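Local coordinates for protein CT_858 (Chlamydia trachomatis, PDB 3DOR) that is a secreted chlamydial protease, CPAF, that probably cleaves proteins as a serine-type endopeptidase with an S41-type peptidase domain and forms a dimer in its mature state, at residues D380-L385 / Y414-G419; E386-N391 / V407-A412. All coordinates share one frame; numbering follows the deposited sequence.

Interaction 1 of 2, residues D380-L385 / Y414-G419; sequences DWLTLL and YLKSFG. With SO4 (sulfate ion), chain P.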
ATOM      1  N   ASP B 380     -19.203  -1.253   2.142  1.00 30.73           N
ATOM      2  CA  ASP B 380     -18.968  -0.387   0.993  1.00 31.57           C
ATOM      3  C   ASP B 380     -19.609  -0.916  -0.287  1.00 31.92           C
ATOM      4  O   ASP B 380     -20.216  -0.150  -1.041  1.00 31.84           O
ATOM      5  CB  ASP B 380     -17.467  -0.158   0.802  1.00 30.70           C
ATOM      6  CG  ASP B 380     -16.853   0.601   1.964  1.00 32.25           C
ATOM      7  OD1 ASP B 380     -17.615   1.269   2.695  1.00 32.11           O
ATOM      8  OD2 ASP B 380     -15.620   0.542   2.149  1.00 32.08           O
ATOM      9  N   TRP B 381     -19.486  -2.217  -0.542  1.00 32.06           N
ATOM     10  CA  TRP B 381     -20.118  -2.780  -1.733  1.00 32.05           C
ATOM     11  C   TRP B 381     -21.613  -2.457  -1.691  1.00 33.75           C
ATOM     12  O   TRP B 381     -22.211  -2.071  -2.699  1.00 34.77           O
ATOM     13  CB  TRP B 381     -19.950  -4.301  -1.785  1.00 31.83           C
ATOM     14  CG  TRP B 381     -18.617  -4.777  -2.294  1.00 29.16           C
ATOM     15  CD1 TRP B 381     -17.707  -5.549  -1.622  1.00 28.37           C
ATOM     16  CD2 TRP B 381     -18.052  -4.522  -3.586  1.00 27.73           C
ATOM     17  NE1 TRP B 381     -16.609  -5.790  -2.420  1.00 29.16           N
ATOM     18  CE2 TRP B 381     -16.796  -5.170  -3.630  1.00 28.98           C
ATOM     19  CE3 TRP B 381     -18.487  -3.810  -4.713  1.00 28.59           C
ATOM     20  CZ2 TRP B 381     -15.966  -5.124  -4.759  1.00 29.49           C
ATOM     21  CZ3 TRP B 381     -17.665  -3.764  -5.835  1.00 28.92           C
ATOM     22  CH2 TRP B 381     -16.417  -4.419  -5.849  1.00 29.88           C
ATOM     23  N   LEU B 382     -22.215  -2.620  -0.516  1.00 33.22           N
ATOM     24  CA  LEU B 382     -23.639  -2.370  -0.367  1.00 34.32           C
ATOM     25  C   LEU B 382     -24.021  -0.905  -0.557  1.00 34.54           C
ATOM     26  O   LEU B 382     -25.005  -0.616  -1.227  1.00 34.07           O
ATOM     27  CB  LEU B 382     -24.134  -2.893   0.986  1.00 34.34           C
ATOM     28  CG  LEU B 382     -24.247  -4.427   1.067  1.00 36.38           C
ATOM     29  CD1 LEU B 382     -24.408  -4.876   2.513  1.00 35.11           C
ATOM     30  CD2 LEU B 382     -25.429  -4.899   0.230  1.00 34.80           C
ATOM     31  N   THR B 383     -23.255   0.024   0.006  1.00 35.40           N
ATOM     32  CA  THR B 383     -23.604   1.428  -0.180  1.00 38.01           C
ATOM     33  C   THR B 383     -23.373   1.796  -1.644  1.00 38.16           C
ATOM     34  O   THR B 383     -24.157   2.526  -2.242  1.00 38.74           O
ATOM     35  CB  THR B 383     -22.774   2.366   0.730  1.00 38.70           C
ATOM     36  OG1 THR B 383     -21.411   2.384   0.298  1.00 43.26           O
ATOM     37  CG2 THR B 383     -22.832   1.897   2.164  1.00 39.01           C
ATOM     38  N   LEU B 384     -22.309   1.258  -2.227  1.00 37.48           N
ATOM     39  CA  LEU B 384     -21.977   1.533  -3.620  1.00 38.04           C
ATOM     40  C   LEU B 384     -23.098   1.129  -4.588  1.00 37.27           C
ATOM     41  O   LEU B 384     -23.399   1.844  -5.541  1.00 36.55           O
ATOM     42  CB  LEU B 384     -20.695   0.782  -3.998  1.00 38.09           C
ATOM     43  CG  LEU B 384     -19.919   1.173  -5.257  1.00 41.86           C
ATOM     44  CD1 LEU B 384     -18.775   0.194  -5.439  1.00 42.64           C
ATOM     45  CD2 LEU B 384     -20.806   1.150  -6.483  1.00 42.46           C
ATOM     46  N   LEU B 385     -23.713  -0.020  -4.337  1.00 36.87           N
ATOM     47  CA  LEU B 385     -24.758  -0.529  -5.218  1.00 37.84           C
ATOM     48  C   LEU B 385     -26.153  -0.358  -4.655  1.00 39.66           C
ATOM     49  O   LEU B 385     -27.113  -0.924  -5.174  1.00 38.76           O
ATOM     50  CB  LEU B 385     -24.507  -2.011  -5.500  1.00 33.70           C
ATOM     51  CG  LEU B 385     -23.092  -2.322  -5.996  1.00 33.64           C
ATOM     52  CD1 LEU B 385     -22.872  -3.836  -6.039  1.00 31.15           C
ATOM     53  CD2 LEU B 385     -22.894  -1.679  -7.372  1.00 31.91           C
ATOM     54  N   TYR B 414     -24.686  -9.971  -7.397  1.00 30.01           N
ATOM     55  CA  TYR B 414     -23.720 -10.887  -6.792  1.00 29.92           C
ATOM     56  C   TYR B 414     -22.921 -10.135  -5.739  1.00 29.28           C
ATOM     57  O   TYR B 414     -22.712 -10.635  -4.635  1.00 28.45           O
ATOM     58  CB  TYR B 414     -22.745 -11.444  -7.837  1.00 26.10           C
ATOM     59  CG  TYR B 414     -23.239 -12.642  -8.615  1.00 28.36           C
ATOM     60  CD1 TYR B 414     -22.768 -12.884  -9.904  1.00 28.69           C
ATOM     61  CD2 TYR B 414     -24.136 -13.560  -8.057  1.00 26.56           C
ATOM     62  CE1 TYR B 414     -23.167 -14.004 -10.621  1.00 27.39           C
ATOM     63  CE2 TYR B 414     -24.544 -14.688  -8.769  1.00 26.02           C
ATOM     64  CZ  TYR B 414     -24.049 -14.903 -10.055  1.00 29.63           C
ATOM     65  OH  TYR B 414     -24.415 -16.015 -10.785  1.00 30.08           O
ATOM     66  N   LEU B 415     -22.467  -8.935  -6.095  1.00 29.32           N
ATOM     67  CA  LEU B 415     -21.674  -8.115  -5.187  1.00 29.71           C
ATOM     68  C   LEU B 415     -22.449  -7.756  -3.915  1.00 30.50           C
ATOM     69  O   LEU B 415     -21.886  -7.749  -2.816  1.00 29.65           O
ATOM     70  CB  LEU B 415     -21.189  -6.853  -5.908  1.00 28.33           C
ATOM     71  CG  LEU B 415     -20.168  -7.113  -7.023  1.00 29.26           C
ATOM     72  CD1 LEU B 415     -19.963  -5.855  -7.855  1.00 27.86           C
ATOM     73  CD2 LEU B 415     -18.857  -7.573  -6.416  1.00 24.18           C
ATOM     74  N   LYS B 416     -23.739  -7.471  -4.057  1.00 30.49           N
ATOM     75  CA  LYS B 416     -24.556  -7.155  -2.889  1.00 32.23           C
ATOM     76  C   LYS B 416     -24.744  -8.402  -2.033  1.00 31.38           C
ATOM     77  O   LYS B 416     -24.727  -8.331  -0.805  1.00 32.29           O
ATOM     78  CB  LYS B 416     -25.907  -6.587  -3.322  1.00 31.93           C
ATOM     79  CG  LYS B 416     -25.800  -5.123  -3.683  1.00 35.75           C
ATOM     80  CD  LYS B 416     -26.670  -4.733  -4.855  1.00 39.53           C
ATOM     81  CE  LYS B 416     -28.136  -4.698  -4.504  1.00 40.72           C
ATOM     82  NZ  LYS B 416     -28.879  -3.996  -5.597  1.00 41.02           N
ATOM     83  N   SER B 417     -24.912  -9.546  -2.687  1.00 31.29           N
ATOM     84  CA  SER B 417     -25.077 -10.801  -1.971  1.00 31.29           C
ATOM     85  C   SER B 417     -23.793 -11.077  -1.177  1.00 31.03           C
ATOM     86  O   SER B 417     -23.832 -11.540  -0.038  1.00 31.04           O
ATOM     87  CB  SER B 417     -25.349 -11.933  -2.965  1.00 31.93           C
ATOM     88  OG  SER B 417     -25.341 -13.185  -2.306  1.00 34.28           O
ATOM     89  N   PHE B 418     -22.651 -10.771  -1.781  1.00 30.43           N
ATOM     90  CA  PHE B 418     -21.369 -10.966  -1.116  1.00 29.86           C
ATOM     91  C   PHE B 418     -21.324 -10.162   0.185  1.00 29.45           C
ATOM     92  O   PHE B 418     -20.944 -10.678   1.234  1.00 30.35           O
ATOM     93  CB  PHE B 418     -20.226 -10.508  -2.030  1.00 27.23           C
ATOM     94  CG  PHE B 418     -18.873 -10.516  -1.365  1.00 30.07           C
ATOM     95  CD1 PHE B 418     -18.133 -11.691  -1.278  1.00 28.13           C
ATOM     96  CD2 PHE B 418     -18.350  -9.352  -0.811  1.00 29.07           C
ATOM     97  CE1 PHE B 418     -16.892 -11.713  -0.654  1.00 29.77           C
ATOM     98  CE2 PHE B 418     -17.110  -9.360  -0.182  1.00 31.64           C
ATOM     99  CZ  PHE B 418     -16.375 -10.551  -0.102  1.00 32.34           C
ATOM    100  N   GLY B 419     -21.682  -8.885   0.098  1.00 30.88           N
ATOM    101  CA  GLY B 419     -21.673  -8.036   1.279  1.00 29.49           C
ATOM    102  C   GLY B 419     -22.542  -8.600   2.389  1.00 29.15           C
ATOM    103  O   GLY B 419     -22.109  -8.691   3.539  1.00 28.87           O
TER
HETATM  104  S   SO4 P 620     -28.088 -13.486   0.103  1.00 63.31           S
HETATM  105  O1  SO4 P 620     -27.027 -14.555   0.146  1.00 60.72           O
HETATM  106  O2  SO4 P 620     -28.122 -12.902  -1.281  1.00 61.90           O
HETATM  107  O3  SO4 P 620     -29.453 -14.052   0.384  1.00 62.48           O
HETATM  108  O4  SO4 P 620     -27.749 -12.474   1.148  1.00 62.34           O
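W381 and L415 carry the centre of this contact. The methyl CD2 of L415 sits in a CH-pi contact over one face of the W381 indole, 3.9 Å from the centroid of the six-membered ring. CD1 of L415 is 3.7 Å from CZ3 of W381. W381 holds its CG beside the backbone N (chi1 -80°), which brings the indole across to the helix of L415. At the pyrrole end, CD1 of W381 meets CD2 of F418 at 3.9 Å. The two ring planes stand at 86°, and the approach is oblique.

The segments lie at the end of helix 372-384 and along helix 409-428, in the S41 peptidase region. They are roughly antiparallel: the axes of these short segments approach to 8.4 Å, at 140° between their directions. L385 is the first residue to leave the helical conformation after 372-384. CD1 of L385 presses on CB of L415 at 3.5 Å, a tight fit. CB of L385 rests against CD of K416, also at 3.5 Å. The K416 chain bends at chi2 and chi3 as it passes L385, and its NZ forms a salt bridge with E413. L382 reaches K416 with CD2, 3.7 Å from the backbone O, and its CD1 approaches the backbone of G419. L398 of helix 391-398 touches both W381 and L415. S417 points away from helix 372-384, and its OG donates a hydrogen bond to sulfate O2 at 3.0 Å.

Interaction 2 of 2, residues E386-N391 / V407-A412; sequences ENVDTN and VDLQVA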
ATOM      1  N   GLU B 386     -26.257   0.423  -3.592  1.00 43.22           N
ATOM      2  CA  GLU B 386     -27.530   0.662  -2.935  1.00 47.31           C
ATOM      3  C   GLU B 386     -28.703   0.865  -3.899  1.00 47.74           C
ATOM      4  O   GLU B 386     -29.716   0.170  -3.799  1.00 47.48           O
ATOM      5  CB  GLU B 386     -27.402   1.876  -2.018  1.00 50.50           C
ATOM      6  CG  GLU B 386     -28.516   2.003  -0.997  1.00 56.39           C
ATOM      7  CD  GLU B 386     -28.316   3.188  -0.077  1.00 59.21           C
ATOM      8  OE1 GLU B 386     -27.219   3.295   0.518  1.00 60.11           O
ATOM      9  OE2 GLU B 386     -29.253   4.008   0.052  1.00 61.66           O
ATOM     10  N   ASN B 387     -28.563   1.795  -4.841  1.00 47.34           N
ATOM     11  CA  ASN B 387     -29.652   2.075  -5.772  1.00 49.21           C
ATOM     12  C   ASN B 387     -29.485   1.588  -7.207  1.00 49.87           C
ATOM     13  O   ASN B 387     -29.929   2.252  -8.151  1.00 50.43           O
ATOM     14  CB  ASN B 387     -29.943   3.576  -5.777  1.00 49.89           C
ATOM     15  CG  ASN B 387     -30.392   4.080  -4.422  1.00 49.75           C
ATOM     16  OD1 ASN B 387     -29.786   4.986  -3.856  1.00 51.25           O
ATOM     17  ND2 ASN B 387     -31.460   3.489  -3.889  1.00 49.84           N
ATOM     18  N   VAL B 388     -28.858   0.430  -7.374  1.00 48.44           N
ATOM     19  CA  VAL B 388     -28.665  -0.136  -8.699  1.00 45.95           C
ATOM     20  C   VAL B 388     -29.737  -1.190  -8.923  1.00 45.71           C
ATOM     21  O   VAL B 388     -29.771  -2.202  -8.221  1.00 45.82           O
ATOM     22  CB  VAL B 388     -27.265  -0.777  -8.832  1.00 46.19           C
ATOM     23  CG1 VAL B 388     -27.160  -1.560 -10.132  1.00 44.72           C
ATOM     24  CG2 VAL B 388     -26.208   0.303  -8.799  1.00 44.12           C
ATOM     25  N   ASP B 389     -30.619  -0.942  -9.890  1.00 45.41           N
ATOM     26  CA  ASP B 389     -31.703  -1.873 -10.209  1.00 45.56           C
ATOM     27  C   ASP B 389     -31.703  -2.258 -11.686  1.00 42.36           C
ATOM     28  O   ASP B 389     -32.540  -3.050 -12.115  1.00 41.46           O
ATOM     29  CB  ASP B 389     -33.081  -1.262  -9.896  1.00 50.45           C
ATOM     30  CG  ASP B 389     -33.061  -0.332  -8.706  1.00 54.93           C
ATOM     31  OD1 ASP B 389     -32.563  -0.739  -7.635  1.00 57.95           O
ATOM     32  OD2 ASP B 389     -33.559   0.810  -8.844  1.00 59.37           O
ATOM     33  N   THR B 390     -30.783  -1.693 -12.462  1.00 39.40           N
ATOM     34  CA  THR B 390     -30.727  -1.990 -13.895  1.00 37.38           C
ATOM     35  C   THR B 390     -29.301  -2.207 -14.399  1.00 38.18           C
ATOM     36  O   THR B 390     -28.322  -1.903 -13.703  1.00 35.28           O
ATOM     37  CB  THR B 390     -31.328  -0.842 -14.718  1.00 37.30           C
ATOM     38  OG1 THR B 390     -30.439   0.280 -14.681  1.00 37.31           O
ATOM     39  CG2 THR B 390     -32.677  -0.413 -14.143  1.00 37.99           C
ATOM     40  N   ASN B 391     -29.194  -2.721 -15.624  1.00 37.56           N
ATOM     41  CA  ASN B 391     -27.896  -2.955 -16.227  1.00 37.38           C
ATOM     42  C   ASN B 391     -27.120  -1.656 -16.396  1.00 37.28           C
ATOM     43  O   ASN B 391     -25.952  -1.576 -16.020  1.00 36.49           O
ATOM     44  CB  ASN B 391     -28.040  -3.636 -17.591  1.00 37.00           C
ATOM     45  CG  ASN B 391     -28.539  -5.062 -17.484  1.00 37.59           C
ATOM     46  OD1 ASN B 391     -28.133  -5.808 -16.591  1.00 37.83           O
ATOM     47  ND2 ASN B 391     -29.413  -5.455 -18.405  1.00 36.67           N
ATOM     48  N   VAL B 407     -19.886  -6.353 -16.947  1.00 30.27           N
ATOM     49  CA  VAL B 407     -20.736  -5.924 -15.840  1.00 31.60           C
ATOM     50  C   VAL B 407     -22.217  -6.005 -16.203  1.00 34.29           C
ATOM     51  O   VAL B 407     -22.642  -5.556 -17.271  1.00 34.60           O
ATOM     52  CB  VAL B 407     -20.383  -4.491 -15.364  1.00 31.27           C
ATOM     53  CG1 VAL B 407     -21.459  -3.961 -14.409  1.00 26.07           C
ATOM     54  CG2 VAL B 407     -19.028  -4.516 -14.648  1.00 30.13           C
ATOM     55  N   ASP B 408     -22.980  -6.575 -15.276  1.00 35.61           N
ATOM     56  CA  ASP B 408     -24.416  -6.815 -15.408  1.00 37.31           C
ATOM     57  C   ASP B 408     -25.147  -6.454 -14.126  1.00 34.39           C
ATOM     58  O   ASP B 408     -24.527  -6.118 -13.129  1.00 33.63           O
ATOM     59  CB  ASP B 408     -24.644  -8.313 -15.641  1.00 38.86           C
ATOM     60  CG  ASP B 408     -25.354  -8.587 -16.914  1.00 43.12           C
ATOM     61  OD1 ASP B 408     -25.587  -9.775 -17.221  1.00 45.83           O
ATOM     62  OD2 ASP B 408     -25.680  -7.604 -17.610  1.00 48.69           O
ATOM     63  N   LEU B 409     -26.472  -6.554 -14.157  1.00 34.75           N
ATOM     64  CA  LEU B 409     -27.266  -6.315 -12.962  1.00 34.74           C
ATOM     65  C   LEU B 409     -26.959  -7.564 -12.122  1.00 31.80           C
ATOM     66  O   LEU B 409     -26.876  -7.512 -10.895  1.00 32.12           O
ATOM     67  CB  LEU B 409     -28.760  -6.283 -13.300  1.00 36.36           C
ATOM     68  CG  LEU B 409     -29.668  -5.246 -12.618  1.00 39.75           C
ATOM     69  CD1 LEU B 409     -31.092  -5.781 -12.632  1.00 39.25           C
ATOM     70  CD2 LEU B 409     -29.225  -4.964 -11.185  1.00 37.31           C
ATOM     71  N   GLN B 410     -26.785  -8.686 -12.814  1.00 30.20           N
ATOM     72  CA  GLN B 410     -26.468  -9.960 -12.174  1.00 31.96           C
ATOM     73  C   GLN B 410     -25.190  -9.803 -11.362  1.00 29.45           C
ATOM     74  O   GLN B 410     -25.077 -10.304 -10.244  1.00 30.14           O
ATOM     75  CB  GLN B 410     -26.279 -11.054 -13.233  1.00 34.03           C
ATOM     76  CG  GLN B 410     -25.813 -12.403 -12.673  1.00 38.92           C
ATOM     77  CD  GLN B 410     -26.684 -12.906 -11.522  1.00 44.03           C
ATOM     78  OE1 GLN B 410     -26.641 -12.373 -10.405  1.00 47.48           O
ATOM     79  NE2 GLN B 410     -27.482 -13.934 -11.792  1.00 46.04           N
ATOM     80  N   VAL B 411     -24.232  -9.089 -11.936  1.00 29.28           N
ATOM     81  CA  VAL B 411     -22.965  -8.842 -11.275  1.00 29.57           C
ATOM     82  C   VAL B 411     -23.197  -7.965 -10.050  1.00 30.02           C
ATOM     83  O   VAL B 411     -22.672  -8.253  -8.968  1.00 31.21           O
ATOM     84  CB  VAL B 411     -21.964  -8.177 -12.251  1.00 28.28           C
ATOM     85  CG1 VAL B 411     -20.751  -7.658 -11.502  1.00 25.19           C
ATOM     86  CG2 VAL B 411     -21.533  -9.199 -13.309  1.00 27.05           C
ATOM     87  N   ALA B 412     -23.994  -6.911 -10.211  1.00 28.28           N
ATOM     88  CA  ALA B 412     -24.294  -6.014  -9.096  1.00 29.06           C
ATOM     89  C   ALA B 412     -24.973  -6.808  -7.986  1.00 29.31           C
ATOM     90  O   ALA B 412     -24.637  -6.659  -6.817  1.00 28.43           O
ATOM     91  CB  ALA B 412     -25.195  -4.863  -9.557  1.00 27.71           C
TER
HETATM   92  O   HOH W   1     -28.213  -8.866 -15.745  1.00 38.99           O
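The start of helix 409-428 meets the linker between helices 372-384 and 391-398, within the S41 peptidase region. D408 is the N-cap residue of helix 409-428, but its side chain makes no capping bond. Instead OD1 of N391, in the first turn of helix 391-398, takes the backbone N-H of L409 at 3.0 Å. The donor lies in the carbonyl plane, although the N-H...O angle of 138° is well bent. N391 carries its CG beside its own backbone N (chi1 -69°), with the amide alongside the D408 carboxylate, planes 18° apart. OD1 of N391 and OD2 of D408 are both acceptors and do not bond each other.

L409 lies along the linker. Its CG is 3.5 Å from C of T390, and both methyls reach the backbone around D389. The V388 and L409 side chains lie alongside with opposite headings. CG1 of V388 touches CD2 of L409 at 4.1 Å and CB of A412 at 3.9 Å. T390 is itself an N-cap: its OG1 accepts the backbone N-H of E393. One water joins the two helix starts. It donates to OD1 of N391 and accepts the backbone N-H of Q410 at 3.3 Å.

In the fold
Both interactions use helix 409-428, and their centres are 10 Å apart. Interaction 2 engages its first turn. Interaction 1 lies further along the same helix. Interaction 2 is nested along the chain inside the loop that interaction 1 closes. From V388 near A412 to N391 near L409, the linker runs back toward the start of helix 409-428. The contacts touch directly: NZ of K416 is 3.3 Å from O of V388, and CD1 of L385 is 3.4 Å from O of A412. Helix 391-398 borders both. Their centres are about 29 and 32 Å from the chain centre. The sulfate, probably from the crystallisation liquor, binds S417 of interaction 1.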